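Side-chain contacts in aminoglycoside phosphotransferase (Mycobacterium smegmatis, PDB 6EF6), which phosphorylates the hydroxyl of (S)-1-amino-2-propanol as the kinase of an aminoacetone utilization microcompartment: residues W175-C180 / R206-L211; G188-Q191 / G195-A198. All blocks are in the same frame, centred on the assembly; numbering follows the deposited sequence.

Interaction 1: residues W175-C180 / R206-L211; sequences WDWEHC and RAQDLL
W177 swings its indole out from the first turn of helix 177-180 with CG anti to the backbone N (chi1 -177°), which carries the six-membered ring across to helix 198-218. There it meets Q208, whose CG is likewise anti, and L211. The outer corner of the indole does the touching: CH2 of W177 lies 3.7 Å from CG of Q208 and 3.6 Å from the backbone O of the same residue. One atom further round, CZ3 of W177 packs against CD2 of L211 at 4.2 Å, the methyl lying at the ring edge, near its plane. CZ2 of W177 also meets CG of Q208, so the tryptophan rests on the aliphatic part of the glutamine; the indole and amide planes are 73° apart. No hydrogen bond spans the two segments; a single tryptophan bridges a short helix and a long one in what is probably the helical part of a protein-kinase-like fold, as expected of the APH family, and its ring also stacks with that of H212. Beyond CG the Q208 chain runs on extended, its OE1 accepting from W190 NE1, while NE2 of Q208 donates to OD1 of D209 at 3.1 Å, from above the carboxylate plane. At the start of W177's own helix, D176 is the N-cap. Its OD1 takes two bonds from H179: the capping bond from H179 N at 3.2 Å, and a straighter one from H179 ND1 (2.7 Å, 161°) to the syn lone pair. The latter lies almost in the imidazole plane and limits rotation of that ring.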
ATOM      1  N   TRP A 175      -0.050  -1.094 -11.591  1.00 16.10           N
ATOM      2  CA  TRP A 175       0.555  -2.270 -11.005  1.00 15.25           C
ATOM      3  C   TRP A 175       0.167  -3.429 -11.905  1.00 16.11           C
ATOM      4  O   TRP A 175      -0.405  -4.412 -11.456  1.00 16.58           O
ATOM      5  CB  TRP A 175       0.099  -2.476  -9.558  1.00 16.09           C
ATOM      6  CG  TRP A 175       0.530  -1.366  -8.677  1.00 15.50           C
ATOM      7  CD1 TRP A 175      -0.234  -0.302  -8.196  1.00 17.20           C
ATOM      8  CD2 TRP A 175       1.848  -1.163  -8.125  1.00 18.68           C
ATOM      9  NE1 TRP A 175       0.535   0.525  -7.433  1.00 18.21           N
ATOM     10  CE2 TRP A 175       1.810   0.046  -7.379  1.00 18.17           C
ATOM     11  CE3 TRP A 175       3.072  -1.863  -8.213  1.00 19.58           C
ATOM     12  CZ2 TRP A 175       2.910   0.537  -6.719  1.00 18.67           C
ATOM     13  CZ3 TRP A 175       4.186  -1.334  -7.570  1.00 20.43           C
ATOM     14  CH2 TRP A 175       4.091  -0.168  -6.812  1.00 21.08           C
ATOM     15  N   ASP A 176       0.504  -3.309 -13.185  1.00 18.02           N
ATOM     16  CA  ASP A 176       0.298  -4.375 -14.158  1.00 19.38           C
ATOM     17  C   ASP A 176       1.528  -5.258 -14.241  1.00 16.40           C
ATOM     18  O   ASP A 176       2.483  -5.058 -13.499  1.00 16.92           O
ATOM     19  CB  ASP A 176      -0.102  -3.792 -15.514  1.00 19.03           C
ATOM     20  CG  ASP A 176       0.891  -2.787 -16.081  1.00 20.92           C
ATOM     21  OD1 ASP A 176       1.938  -2.588 -15.476  1.00 21.03           O
ATOM     22  OD2 ASP A 176       0.594  -2.239 -17.158  1.00 24.69           O
ATOM     23  N   TRP A 177       1.512  -6.266 -15.127  1.00 17.67           N
ATOM     24  CA  TRP A 177       2.671  -7.165 -15.179  1.00 18.30           C
ATOM     25  C   TRP A 177       3.943  -6.384 -15.477  1.00 17.73           C
ATOM     26  O   TRP A 177       4.952  -6.539 -14.765  1.00 18.35           O
ATOM     27  CB  TRP A 177       2.486  -8.251 -16.236  1.00 18.89           C
ATOM     28  CG  TRP A 177       3.636  -9.204 -16.227  1.00 18.11           C
ATOM     29  CD1 TRP A 177       4.695  -9.210 -17.088  1.00 23.29           C
ATOM     30  CD2 TRP A 177       3.800 -10.287 -15.326  1.00 19.99           C
ATOM     31  NE1 TRP A 177       5.554 -10.246 -16.711  1.00 24.75           N
ATOM     32  CE2 TRP A 177       5.004 -10.924 -15.660  1.00 22.92           C
ATOM     33  CE3 TRP A 177       3.050 -10.774 -14.271  1.00 20.55           C
ATOM     34  CZ2 TRP A 177       5.484 -12.030 -14.912  1.00 22.13           C
ATOM     35  CZ3 TRP A 177       3.508 -11.871 -13.569  1.00 23.26           C
ATOM     36  CH2 TRP A 177       4.715 -12.490 -13.915  1.00 24.98           C
ATOM     37  N   GLU A 178       3.907  -5.556 -16.504  1.00 19.76           N
ATOM     38  CA  GLU A 178       5.063  -4.767 -16.930  1.00 20.06           C
ATOM     39  C   GLU A 178       5.725  -4.031 -15.766  1.00 21.97           C
ATOM     40  O   GLU A 178       6.958  -4.015 -15.645  1.00 21.74           O
ATOM     41  CB  GLU A 178       4.630  -3.777 -18.010  1.00 23.96           C
ATOM     42  CG  GLU A 178       5.794  -2.816 -18.369  1.00 30.10           C
ATOM     43  CD  GLU A 178       5.511  -1.899 -19.517  1.00 38.01           C
ATOM     44  OE1 GLU A 178       4.420  -2.004 -20.110  1.00 45.25           O
ATOM     45  OE2 GLU A 178       6.395  -1.050 -19.786  1.00 40.73           O
ATOM     46  N   HIS A 179       4.935  -3.418 -14.899  1.00 17.39           N
ATOM     47  CA  HIS A 179       5.484  -2.535 -13.881  1.00 17.98           C
ATOM     48  C   HIS A 179       5.705  -3.239 -12.561  1.00 18.06           C
ATOM     49  O   HIS A 179       6.226  -2.622 -11.630  1.00 17.75           O
ATOM     50  CB  HIS A 179       4.613  -1.277 -13.692  1.00 18.91           C
ATOM     51  CG  HIS A 179       4.584  -0.406 -14.898  1.00 20.28           C
ATOM     52  ND1 HIS A 179       3.660  -0.556 -15.906  1.00 21.03           N
ATOM     53  CD2 HIS A 179       5.453   0.544 -15.332  1.00 24.37           C
ATOM     54  CE1 HIS A 179       3.905   0.322 -16.868  1.00 24.67           C
ATOM     55  NE2 HIS A 179       5.005   0.979 -16.555  1.00 24.15           N
ATOM     56  N   CYS A 180       5.326  -4.514 -12.449  1.00 15.93           N
ATOM     57  CA  CYS A 180       5.636  -5.305 -11.273  1.00 16.93           C
ATOM     58  C   CYS A 180       6.842  -6.208 -11.503  1.00 16.35           C
ATOM     59  O   CYS A 180       7.846  -6.110 -10.794  1.00 17.84           O
ATOM     60  CB  CYS A 180       4.425  -6.176 -10.892  1.00 14.74           C
ATOM     61  SG  CYS A 180       2.956  -5.272 -10.277  1.00 17.09           S
ATOM     62  N   ARG A 206      10.034 -20.301 -11.911  1.00 13.78           N
ATOM     63  CA  ARG A 206       8.997 -21.224 -12.361  1.00 14.82           C
ATOM     64  C   ARG A 206       7.646 -20.810 -11.822  1.00 14.25           C
ATOM     65  O   ARG A 206       6.654 -20.833 -12.544  1.00 14.40           O
ATOM     66  CB  ARG A 206       9.382 -22.628 -11.890  1.00 16.82           C
ATOM     67  CG  ARG A 206       8.598 -23.752 -12.580  1.00 21.28           C
ATOM     68  CD  ARG A 206       8.974 -23.797 -14.061  1.00 45.25           C
ATOM     69  NE  ARG A 206       8.498 -24.999 -14.758  1.00 50.22           N
ATOM     70  CZ  ARG A 206       8.035 -25.004 -16.008  1.00 58.17           C
ATOM     71  NH1 ARG A 206       8.014 -23.886 -16.722  1.00 58.79           N
ATOM     72  NH2 ARG A 206       7.633 -26.138 -16.583  1.00 55.39           N
ATOM     73  N   ALA A 207       7.593 -20.429 -10.543  1.00 13.72           N
ATOM     74  CA  ALA A 207       6.346 -19.985  -9.937  1.00 14.66           C
ATOM     75  C   ALA A 207       5.912 -18.660 -10.527  1.00 13.65           C
ATOM     76  O   ALA A 207       4.711 -18.483 -10.818  1.00 13.50           O
ATOM     77  CB  ALA A 207       6.500 -19.883  -8.413  1.00 14.08           C
ATOM     78  N   GLN A 208       6.849 -17.728 -10.778  1.00 13.74           N
ATOM     79  CA  GLN A 208       6.520 -16.469 -11.455  1.00 14.23           C
ATOM     80  C   GLN A 208       5.882 -16.719 -12.804  1.00 13.90           C
ATOM     81  O   GLN A 208       4.942 -16.012 -13.212  1.00 14.30           O
ATOM     82  CB  GLN A 208       7.803 -15.652 -11.672  1.00 14.98           C
ATOM     83  CG  GLN A 208       7.589 -14.374 -12.427  1.00 15.94           C
ATOM     84  CD  GLN A 208       8.851 -13.851 -12.995  1.00 15.83           C
ATOM     85  OE1 GLN A 208       9.404 -12.858 -12.530  1.00 16.05           O
ATOM     86  NE2 GLN A 208       9.354 -14.491 -14.033  1.00 16.70           N
ATOM     87  N   ASP A 209       6.446 -17.625 -13.590  1.00 13.50           N
ATOM     88  CA  ASP A 209       5.934 -17.866 -14.932  1.00 14.99           C
ATOM     89  C   ASP A 209       4.536 -18.496 -14.900  1.00 14.31           C
ATOM     90  O   ASP A 209       3.692 -18.177 -15.741  1.00 15.23           O
ATOM     91  CB  ASP A 209       6.961 -18.701 -15.728  1.00 15.95           C
ATOM     92  CG  ASP A 209       8.228 -17.933 -16.065  1.00 18.23           C
ATOM     93  OD1 ASP A 209       8.309 -16.679 -15.989  1.00 16.93           O
ATOM     94  OD2 ASP A 209       9.157 -18.640 -16.496  1.00 17.14           O
ATOM     95  N   LEU A 210       4.272 -19.364 -13.929  1.00 14.40           N
ATOM     96  CA  LEU A 210       2.924 -19.897 -13.717  1.00 13.93           C
ATOM     97  C   LEU A 210       1.973 -18.777 -13.320  1.00 13.72           C
ATOM     98  O   LEU A 210       0.879 -18.658 -13.896  1.00 14.48           O
ATOM     99  CB  LEU A 210       2.982 -21.003 -12.637  1.00 14.17           C
ATOM    100  CG  LEU A 210       1.596 -21.548 -12.289  1.00 17.85           C
ATOM    101  CD1 LEU A 210       0.858 -22.095 -13.499  1.00 23.33           C
ATOM    102  CD2 LEU A 210       1.761 -22.608 -11.205  1.00 19.75           C
ATOM    103  N   LEU A 211       2.386 -17.899 -12.419  1.00 14.35           N
ATOM    104  CA  LEU A 211       1.594 -16.734 -12.063  1.00 14.86           C
ATOM    105  C   LEU A 211       1.270 -15.893 -13.275  1.00 12.98           C
ATOM    106  O   LEU A 211       0.129 -15.454 -13.461  1.00 14.82           O
ATOM    107  CB  LEU A 211       2.355 -15.916 -11.039  1.00 14.33           C
ATOM    108  CG  LEU A 211       1.858 -14.493 -10.782  1.00 13.71           C
ATOM    109  CD1 LEU A 211       0.504 -14.546 -10.112  1.00 14.31           C
ATOM    110  CD2 LEU A 211       2.821 -13.742  -9.913  1.00 15.11           C
TER

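Interaction 2: residues G188-Q191 / G195-A198; sequences GRWQ and GVGA. With NA (sodium ion), chain E.
A sodium site in the loop between helices 177-180 and 198-218 ties Q191 to V196 through their main chains. The ion is held by Q191 O at 2.2 Å and by V196 O at 2.3 Å; three waters also bind it, water 2 the most distant of them at 2.8 Å from the sodium. Both protein ligands are main-chain carbonyl oxygens. The side-chain amide of Q191 is not among them and lies back over the indole of W190, its CD 3.4 Å above the ring plane and over the ring centre. Beside the ion the side chains meet through apolar atoms. CB of V196 points toward the 188-191 segment, and CG1, anti to the backbone N (chi1 -175°), reaches the edge of the W190 indole near its plane, 3.7 Å from CZ3 of W190. The other methyl, CG2 of V196, approaches a polar atom instead, resting 3.7 Å from W190 O. V196 also packs on L315 of helix 303-320, and the W190 ring on L312 and A316 of the same helix. No direct hydrogen bond joins the two segments. Their backbone oxygens, 3.8 Å apart between Q191 O and V196 O, would tend to repel each other, and the cation bound to both probably offsets this.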
ATOM      1  N   GLY A 188      12.309  -2.594  -8.883  1.00 18.28           N
ATOM      2  CA  GLY A 188      13.472  -3.359  -9.310  1.00 19.16           C
ATOM      3  C   GLY A 188      13.151  -4.839  -9.476  1.00 16.53           C
ATOM      4  O   GLY A 188      12.022  -5.282  -9.401  1.00 16.90           O
ATOM      5  N   ARG A 189      14.212  -5.613  -9.702  1.00 17.33           N
ATOM      6  CA  ARG A 189      14.086  -7.045  -9.985  1.00 16.13           C
ATOM      7  C   ARG A 189      14.246  -7.857  -8.710  1.00 16.36           C
ATOM      8  O   ARG A 189      15.271  -7.722  -8.027  1.00 18.21           O
ATOM      9  CB  ARG A 189      15.185  -7.470 -10.968  1.00 18.99           C
ATOM     10  CG  ARG A 189      15.011  -6.899 -12.395  1.00 19.98           C
ATOM     11  CD  ARG A 189      16.138  -7.231 -13.391  1.00 29.89           C
ATOM     12  NE  ARG A 189      16.547  -8.640 -13.500  1.00 32.75           N
ATOM     13  CZ  ARG A 189      15.933  -9.573 -14.223  1.00 41.30           C
ATOM     14  NH1 ARG A 189      14.832  -9.289 -14.927  1.00 44.90           N
ATOM     15  NH2 ARG A 189      16.440 -10.797 -14.232  1.00 32.48           N
ATOM     16  N   TRP A 190      13.291  -8.741  -8.431  1.00 14.58           N
ATOM     17  CA  TRP A 190      13.470  -9.653  -7.289  1.00 14.60           C
ATOM     18  C   TRP A 190      14.673 -10.547  -7.495  1.00 15.05           C
ATOM     19  O   TRP A 190      15.347 -10.957  -6.526  1.00 15.61           O
ATOM     20  CB  TRP A 190      12.195 -10.480  -7.050  1.00 13.95           C
ATOM     21  CG  TRP A 190      11.800 -11.364  -8.203  1.00 12.44           C
ATOM     22  CD1 TRP A 190      10.868 -11.083  -9.171  1.00 13.27           C
ATOM     23  CD2 TRP A 190      12.322 -12.651  -8.552  1.00 12.13           C
ATOM     24  NE1 TRP A 190      10.806 -12.111 -10.079  1.00 14.02           N
ATOM     25  CE2 TRP A 190      11.679 -13.099  -9.711  1.00 13.50           C
ATOM     26  CE3 TRP A 190      13.310 -13.460  -7.968  1.00 13.13           C
ATOM     27  CZ2 TRP A 190      11.988 -14.286 -10.331  1.00 14.39           C
ATOM     28  CZ3 TRP A 190      13.623 -14.634  -8.542  1.00 15.16           C
ATOM     29  CH2 TRP A 190      12.972 -15.055  -9.721  1.00 13.83           C
ATOM     30  N   GLN A 191      15.057 -10.784  -8.754  1.00 14.78           N
ATOM     31  CA  GLN A 191      16.199 -11.608  -9.080  1.00 16.13           C
ATOM     32  C   GLN A 191      17.497 -11.038  -8.549  1.00 15.89           C
ATOM     33  O   GLN A 191      18.458 -11.812  -8.364  1.00 18.43           O
ATOM     34  CB  GLN A 191      16.328 -11.803 -10.583  1.00 16.56           C
ATOM     35  CG  GLN A 191      15.194 -12.575 -11.214  1.00 16.45           C
ATOM     36  CD  GLN A 191      14.081 -11.707 -11.767  1.00 14.73           C
ATOM     37  OE1 GLN A 191      13.810 -10.609 -11.274  1.00 15.86           O
ATOM     38  NE2 GLN A 191      13.449 -12.212 -12.812  1.00 17.17           N
ATOM     39  N   GLY A 195      20.425 -13.163  -1.404  1.00 16.24           N
ATOM     40  CA  GLY A 195      19.791 -14.417  -1.100  1.00 16.78           C
ATOM     41  C   GLY A 195      19.089 -15.080  -2.244  1.00 16.89           C
ATOM     42  O   GLY A 195      18.532 -16.173  -2.087  1.00 17.89           O
ATOM     43  N   VAL A 196      19.061 -14.427  -3.420  1.00 15.42           N
ATOM     44  CA  VAL A 196      18.379 -14.983  -4.576  1.00 15.22           C
ATOM     45  C   VAL A 196      19.393 -15.538  -5.570  1.00 17.03           C
ATOM     46  O   VAL A 196      19.814 -14.875  -6.536  1.00 20.26           O
ATOM     47  CB  VAL A 196      17.382 -13.975  -5.193  1.00 13.19           C
ATOM     48  CG1 VAL A 196      16.589 -14.650  -6.355  1.00 17.30           C
ATOM     49  CG2 VAL A 196      16.395 -13.545  -4.158  1.00 13.97           C
ATOM     50  N   GLY A 197      19.873 -16.726  -5.286  1.00 16.03           N
ATOM     51  CA  GLY A 197      20.905 -17.365  -6.077  1.00 16.13           C
ATOM     52  C   GLY A 197      20.338 -18.356  -7.060  1.00 15.47           C
ATOM     53  O   GLY A 197      19.184 -18.252  -7.483  1.00 16.72           O
ATOM     54  N   ALA A 198      21.132 -19.340  -7.433  1.00 17.05           N
ATOM     55  CA  ALA A 198      20.772 -20.247  -8.535  1.00 16.85           C
ATOM     56  C   ALA A 198      19.526 -21.066  -8.228  1.00 16.08           C
ATOM     57  O   ALA A 198      18.599 -21.115  -9.023  1.00 15.96           O
ATOM     58  CB  ALA A 198      21.976 -21.140  -8.841  1.00 19.01           C
TER
HETATM   59 NA    NA E 404      20.209 -13.130  -8.040  1.00 23.12          NA
HETATM   60  O   HOH W   1      21.002 -11.820  -6.273  1.00 24.31           O
HETATM   61  O   HOH W   2      21.061 -11.318  -9.947  1.00 45.59           O
HETATM   62  O   HOH W   3      19.319 -14.404  -9.719  1.00 21.11           O

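The two contacts lie with their centres 14 Å apart. Interaction 2 falls in the chain between the two halves of interaction 1: helix 177-180 comes first, then 188-191, then 195-198, which leads into helix 198-218, and finally 206-211 within that helix. The hydrogen bond between Q208 and W190 joins the two contacts directly, running from the middle of helix 198-218 to the loop that precedes it. Helix 303-320 packs against side chains of both. Interaction 1 thus joins the ends of this excursion, and interaction 2 closes a smaller sodium-binding turn within it, just before helix 198-218.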